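Long-range contact in serine-rich secreted cell wall anchored (LPXTG-motif ) protein (Lactobacillus reuteri ATCC 53608, PDB 5NXK), which probably acts as a cell-wall-anchored surface adhesin, using a beta-solenoid domain in the attachment of this gut bacterium to its host: residues N26-N40 / Y51-N65. Residues are numbered along the deposited sequence; the frame is centred on the assembly and turned at random.
Sequences NNITLNNAITINNGN and YINALNSDGGIILNN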
loop_
_atom_site.group_PDB
_atom_site.type_symbol
_atom_site.label_atom_id
_atom_site.label_comp_id
_atom_site.label_asym_id
_atom_site.label_seq_id
_atom_site.Cartn_x
_atom_site.Cartn_y
_atom_site.Cartn_z
ATOM N N ASN A 26 -21.955 13.207 1.412
ATOM C CA ASN A 26 -21.878 13.582 0.008
ATOM C C ASN A 26 -20.486 13.265 -0.538
ATOM O O ASN A 26 -19.535 13.071 0.231
ATOM C CB ASN A 26 -22.193 15.082 -0.151
ATOM C CG ASN A 26 -22.467 15.488 -1.598
ATOM O OD1 ASN A 26 -22.529 14.647 -2.498
ATOM N ND2 ASN A 26 -22.648 16.788 -1.822
ATOM N N ASN A 27 -20.359 13.205 -1.856
ATOM C CA ASN A 27 -19.038 13.102 -2.457
ATOM C C ASN A 27 -18.259 14.373 -2.191
ATOM O O ASN A 27 -18.811 15.466 -2.256
ATOM C CB ASN A 27 -19.126 12.850 -3.960
ATOM C CG ASN A 27 -19.966 11.652 -4.298
ATOM O OD1 ASN A 27 -19.844 10.600 -3.675
ATOM N ND2 ASN A 27 -20.832 11.798 -5.294
ATOM N N ILE A 28 -16.969 14.236 -1.927
ATOM C CA ILE A 28 -16.166 15.393 -1.589
ATOM C C ILE A 28 -14.993 15.545 -2.542
ATOM O O ILE A 28 -14.258 14.583 -2.803
ATOM C CB ILE A 28 -15.644 15.290 -0.147
ATOM C CG1 ILE A 28 -16.837 15.235 0.820
ATOM C CG2 ILE A 28 -14.720 16.458 0.165
ATOM C CD1 ILE A 28 -16.476 15.350 2.268
ATOM N N THR A 29 -14.810 16.759 -3.052
ATOM C CA THR A 29 -13.634 17.064 -3.854
ATOM C C THR A 29 -12.679 17.963 -3.079
ATOM O O THR A 29 -13.063 19.040 -2.612
ATOM C CB THR A 29 -14.006 17.750 -5.174
ATOM O OG1 THR A 29 -14.841 16.881 -5.944
ATOM C CG2 THR A 29 -12.750 18.076 -5.971
ATOM N N LEU A 30 -11.430 17.523 -2.963
ATOM C CA LEU A 30 -10.409 18.273 -2.245
ATOM C C LEU A 30 -9.478 19.011 -3.205
ATOM O O LEU A 30 -8.747 18.385 -3.980
ATOM C CB LEU A 30 -9.582 17.341 -1.345
ATOM C CG LEU A 30 -10.342 16.416 -0.391
ATOM C CD1 LEU A 30 -9.373 15.505 0.358
ATOM C CD2 LEU A 30 -11.181 17.224 0.579
ATOM N N ASN A 31 -9.504 20.340 -3.148
ATOM C CA ASN A 31 -8.587 21.157 -3.937
ATOM C C ASN A 31 -7.261 21.353 -3.207
ATOM O O ASN A 31 -6.246 21.730 -3.802
ATOM C CB ASN A 31 -9.223 22.507 -4.257
ATOM C CG ASN A 31 -10.496 22.367 -5.076
ATOM O OD1 ASN A 31 -11.585 22.697 -4.609
ATOM N ND2 ASN A 31 -10.364 21.850 -6.293
ATOM N N ASN A 32 -7.272 21.063 -1.913
ATOM C CA ASN A 32 -6.069 21.176 -1.106
ATOM C C ASN A 32 -5.812 19.886 -0.333
ATOM O O ASN A 32 -6.740 19.117 -0.088
ATOM C CB ASN A 32 -6.224 22.341 -0.132
ATOM C CG ASN A 32 -6.431 23.656 -0.842
ATOM O OD1 ASN A 32 -5.504 24.213 -1.425
ATOM N ND2 ASN A 32 -7.673 24.136 -0.841
ATOM N N ALA A 33 -4.560 19.646 0.043
ATOM C CA ALA A 33 -4.247 18.551 0.953
ATOM C C ALA A 33 -4.688 18.941 2.359
ATOM O O ALA A 33 -4.625 20.109 2.726
ATOM C CB ALA A 33 -2.753 18.220 0.932
ATOM N N ILE A 34 -5.129 17.963 3.140
ATOM C CA ILE A 34 -5.481 18.192 4.538
ATOM C C ILE A 34 -4.407 17.584 5.436
ATOM O O ILE A 34 -4.145 16.390 5.347
ATOM C CB ILE A 34 -6.841 17.563 4.888
ATOM C CG1 ILE A 34 -7.976 18.258 4.135
ATOM C CG2 ILE A 34 -7.093 17.636 6.381
ATOM C CD1 ILE A 34 -9.306 17.533 4.265
ATOM N N THR A 35 -3.795 18.382 6.308
ATOM C CA THR A 35 -2.756 17.853 7.189
ATOM C C THR A 35 -3.285 17.534 8.583
ATOM O O THR A 35 -3.982 18.335 9.193
ATOM C CB THR A 35 -1.564 18.828 7.330
ATOM O OG1 THR A 35 -0.900 18.973 6.067
ATOM C CG2 THR A 35 -0.560 18.304 8.350
ATOM N N ILE A 36 -2.936 16.347 9.066
ATOM C CA ILE A 36 -3.211 15.915 10.422
ATOM C C ILE A 36 -1.883 15.813 11.162
ATOM O O ILE A 36 -1.053 14.954 10.855
ATOM C CB ILE A 36 -3.912 14.551 10.465
ATOM C CG1 ILE A 36 -5.125 14.529 9.529
ATOM C CG2 ILE A 36 -4.259 14.175 11.908
ATOM C CD1 ILE A 36 -5.848 13.189 9.496
ATOM N N ASN A 37 -1.679 16.686 12.141
ATOM C CA ASN A 37 -0.413 16.723 12.862
ATOM C C ASN A 37 -0.603 17.130 14.314
ATOM O O ASN A 37 0.254 17.792 14.903
ATOM C CB ASN A 37 0.580 17.664 12.175
ATOM C CG ASN A 37 0.085 19.102 12.110
ATOM O OD1 ASN A 37 -1.003 19.425 12.587
ATOM N ND2 ASN A 37 0.907 19.978 11.547
ATOM N N ASN A 38 -1.738 16.747 14.879
ATOM C CA ASN A 38 -2.088 17.182 16.220
ATOM C C ASN A 38 -2.108 16.058 17.245
ATOM O O ASN A 38 -2.962 16.041 18.136
ATOM C CB ASN A 38 -3.436 17.918 16.176
ATOM C CG ASN A 38 -4.563 17.066 15.614
ATOM O OD1 ASN A 38 -4.341 15.963 15.112
ATOM N ND2 ASN A 38 -5.775 17.610 15.635
ATOM N N GLY A 39 -1.154 15.133 17.122
ATOM C CA GLY A 39 -0.871 14.161 18.167
ATOM C C GLY A 39 -1.492 12.797 17.948
ATOM O O GLY A 39 -1.677 12.365 16.802
ATOM N N ASN A 40 -1.783 12.105 19.051
ATOM C CA ASN A 40 -2.455 10.816 18.996
ATOM C C ASN A 40 -3.849 10.985 18.418
ATOM O O ASN A 40 -4.612 11.828 18.874
ATOM C CB ASN A 40 -2.554 10.174 20.388
ATOM C CG ASN A 40 -1.199 9.720 20.933
ATOM O OD1 ASN A 40 -0.337 9.252 20.187
ATOM N ND2 ASN A 40 -1.014 9.860 22.249
ATOM N N TYR A 51 -17.513 9.198 -2.563
ATOM C CA TYR A 51 -16.106 9.280 -2.926
ATOM C C TYR A 51 -15.449 10.521 -2.331
ATOM O O TYR A 51 -16.120 11.483 -1.968
ATOM C CB TYR A 51 -15.920 9.252 -4.460
ATOM C CG TYR A 51 -16.301 10.518 -5.225
ATOM C CD1 TYR A 51 -15.522 11.675 -5.144
ATOM C CD2 TYR A 51 -17.395 10.528 -6.084
ATOM C CE1 TYR A 51 -15.852 12.817 -5.852
ATOM C CE2 TYR A 51 -17.735 11.672 -6.804
ATOM C CZ TYR A 51 -16.959 12.815 -6.682
ATOM O OH TYR A 51 -17.281 13.957 -7.388
ATOM N N ILE A 52 -14.126 10.473 -2.230
ATOM C CA ILE A 52 -13.327 11.647 -1.958
ATOM C C ILE A 52 -12.295 11.760 -3.066
ATOM O O ILE A 52 -11.543 10.811 -3.329
ATOM C CB ILE A 52 -12.614 11.567 -0.592
ATOM C CG1 ILE A 52 -13.617 11.263 0.523
ATOM C CG2 ILE A 52 -11.856 12.862 -0.317
ATOM C CD1 ILE A 52 -12.986 11.008 1.851
ATOM N N ASN A 53 -12.246 12.910 -3.715
ATOM C CA ASN A 53 -11.343 13.091 -4.842
ATOM C C ASN A 53 -10.274 14.144 -4.522
ATOM O O ASN A 53 -10.551 15.349 -4.487
ATOM C CB ASN A 53 -12.151 13.466 -6.088
ATOM C CG ASN A 53 -11.284 13.692 -7.313
ATOM O OD1 ASN A 53 -10.131 13.265 -7.368
ATOM N ND2 ASN A 53 -11.849 14.365 -8.316
ATOM N N ALA A 54 -9.053 13.677 -4.278
ATOM C CA ALA A 54 -7.949 14.551 -3.898
ATOM C C ALA A 54 -7.234 15.046 -5.147
ATOM O O ALA A 54 -6.436 14.323 -5.757
ATOM C CB ALA A 54 -6.976 13.825 -2.978
ATOM N N LEU A 55 -7.546 16.278 -5.537
ATOM C CA LEU A 55 -7.086 16.812 -6.811
ATOM C C LEU A 55 -5.707 17.443 -6.728
ATOM O O LEU A 55 -5.059 17.654 -7.752
ATOM C CB LEU A 55 -8.079 17.831 -7.350
ATOM C CG LEU A 55 -9.338 17.208 -7.945
ATOM C CD1 LEU A 55 -10.244 18.297 -8.487
ATOM C CD2 LEU A 55 -8.975 16.197 -9.030
ATOM N N ASN A 56 -5.273 17.772 -5.518
ATOM C CA ASN A 56 -4.025 18.495 -5.350
ATOM C C ASN A 56 -2.787 17.599 -5.350
ATOM O O ASN A 56 -2.694 16.645 -4.574
ATOM C CB ASN A 56 -4.074 19.306 -4.053
ATOM C CG ASN A 56 -3.092 20.460 -4.047
ATOM O OD1 ASN A 56 -2.596 20.878 -5.096
ATOM N ND2 ASN A 56 -2.810 20.987 -2.861
ATOM N N SER A 57 -1.828 17.941 -6.210
ATOM C CA SER A 57 -0.537 17.249 -6.292
ATOM C C SER A 57 0.198 17.233 -4.946
ATOM O O SER A 57 1.097 16.418 -4.716
ATOM C CB SER A 57 0.341 17.887 -7.379
ATOM O OG SER A 57 0.767 19.188 -7.006
ATOM N N ASP A 58 -0.181 18.152 -4.067
ATOM C CA ASP A 58 0.361 18.191 -2.713
ATOM C C ASP A 58 -0.024 16.955 -1.907
ATOM O O ASP A 58 0.710 16.545 -1.009
ATOM C CB ASP A 58 -0.115 19.451 -1.982
ATOM C CG ASP A 58 0.358 20.726 -2.648
ATOM O OD1 ASP A 58 1.345 20.666 -3.415
ATOM O OD2 ASP A 58 -0.252 21.791 -2.398
ATOM N N GLY A 59 -1.186 16.387 -2.210
ATOM C CA GLY A 59 -1.674 15.219 -1.495
ATOM C C GLY A 59 -3.161 15.284 -1.178
ATOM O O GLY A 59 -3.836 16.249 -1.530
ATOM N N GLY A 60 -3.681 14.236 -0.544
ATOM C CA GLY A 60 -5.072 14.202 -0.110
ATOM C C GLY A 60 -5.131 14.403 1.392
ATOM O O GLY A 60 -5.430 15.492 1.893
ATOM N N ILE A 61 -4.857 13.333 2.120
ATOM C CA ILE A 61 -4.663 13.430 3.560
ATOM C C ILE A 61 -3.188 13.220 3.873
ATOM O O ILE A 61 -2.598 12.229 3.449
ATOM C CB ILE A 61 -5.521 12.405 4.313
ATOM C CG1 ILE A 61 -6.997 12.698 4.070
ATOM C CG2 ILE A 61 -5.184 12.405 5.805
ATOM C CD1 ILE A 61 -7.935 11.684 4.672
ATOM N N ILE A 62 -2.594 14.157 4.605
ATOM C CA ILE A 62 -1.212 14.035 5.022
ATOM C C ILE A 62 -1.105 13.853 6.531
ATOM O O ILE A 62 -1.472 14.738 7.285
ATOM C CB ILE A 62 -0.392 15.267 4.624
ATOM C CG1 ILE A 62 -0.602 15.596 3.139
ATOM C CG2 ILE A 62 1.081 15.067 4.997
ATOM C CD1 ILE A 62 0.173 16.801 2.658
ATOM N N LEU A 63 -0.595 12.702 6.953
ATOM C CA LEU A 63 -0.301 12.428 8.359
ATOM C C LEU A 63 1.087 12.991 8.604
ATOM O O LEU A 63 2.033 12.646 7.893
ATOM C CB LEU A 63 -0.350 10.927 8.654
ATOM C CG LEU A 63 -1.601 10.177 8.162
ATOM C CD1 LEU A 63 -1.571 8.702 8.578
ATOM C CD2 LEU A 63 -2.884 10.845 8.638
ATOM N N ASN A 64 1.222 13.891 9.570
ATOM C CA ASN A 64 2.488 14.597 9.714
ATOM C C ASN A 64 2.836 14.993 11.149
ATOM O O ASN A 64 3.331 16.095 11.382
ATOM C CB ASN A 64 2.473 15.837 8.809
ATOM C CG ASN A 64 3.861 16.238 8.331
ATOM O OD1 ASN A 64 4.866 15.615 8.684
ATOM N ND2 ASN A 64 3.918 17.268 7.496
ATOM N N ASN A 65 2.578 14.102 12.107
ATOM C CA ASN A 65 3.015 14.347 13.482
ATOM C C ASN A 65 4.518 14.541 13.519
ATOM O O ASN A 65 5.267 13.842 12.832
ATOM C CB ASN A 65 2.596 13.201 14.403
ATOM C CG ASN A 65 1.155 13.323 14.850
ATOM O OD1 ASN A 65 0.606 14.421 14.879
ATOM N ND2 ASN A 65 0.538 12.203 15.210
HETATM O O HOH W 1 -14.602 15.465 -8.243
HETATM O O HOH W 2 -6.032 17.157 -2.796
#
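N27 lays its side chain flat over the ring of Y51. Its CB sits 3.4 Å from the centroid of that ring in a CH-pi contact, CG follows above the CD2-CE2 rim, 3.3 Å from CD2, ND2 reaches past the rim beside CE2, and OD1 turns back to accept the Y51 backbone N at 2.9 Å. With CG beside the backbone N, chi1 of -54° brings the amide over the ring, and chi2 of -45° turns it to within 9° of the ring plane. Asparagine suits the place: its short amide can stack and accept a backbone bond at once. The Y51 hydroxyl, hydrogen-bonded to D141, shares a water with T29 OG1 and N53 ND2.

From here two successive solenoid coils run in parallel register, strand 28-30 on 51-54 and strand 34-36 on 61-63, joined by eight backbone hydrogen bonds. Branched aliphatic residues fill the inner face, where I36 CD1 touches I61 CG2 (3.8 Å) and L63 CD2, while L30 CD1 meets I52 CG2. The type I turn N56-G59 ends on G59, whose backbone angles call for glycine; next to it, A54 CB leaves G60 no room for a CB. Beyond the second pair, N65 grips G39 twice: OD1 accepts G39 N (2.9 Å) and ND2 donates to G39 O (2.7 Å), from above the carbonyl plane. Backbone bonds thus join adjacent coils of this pectate-lyase-like fold, aliphatic side chains pack inside, and the amides of N27 and N65 extend the bonding beyond the strand ends.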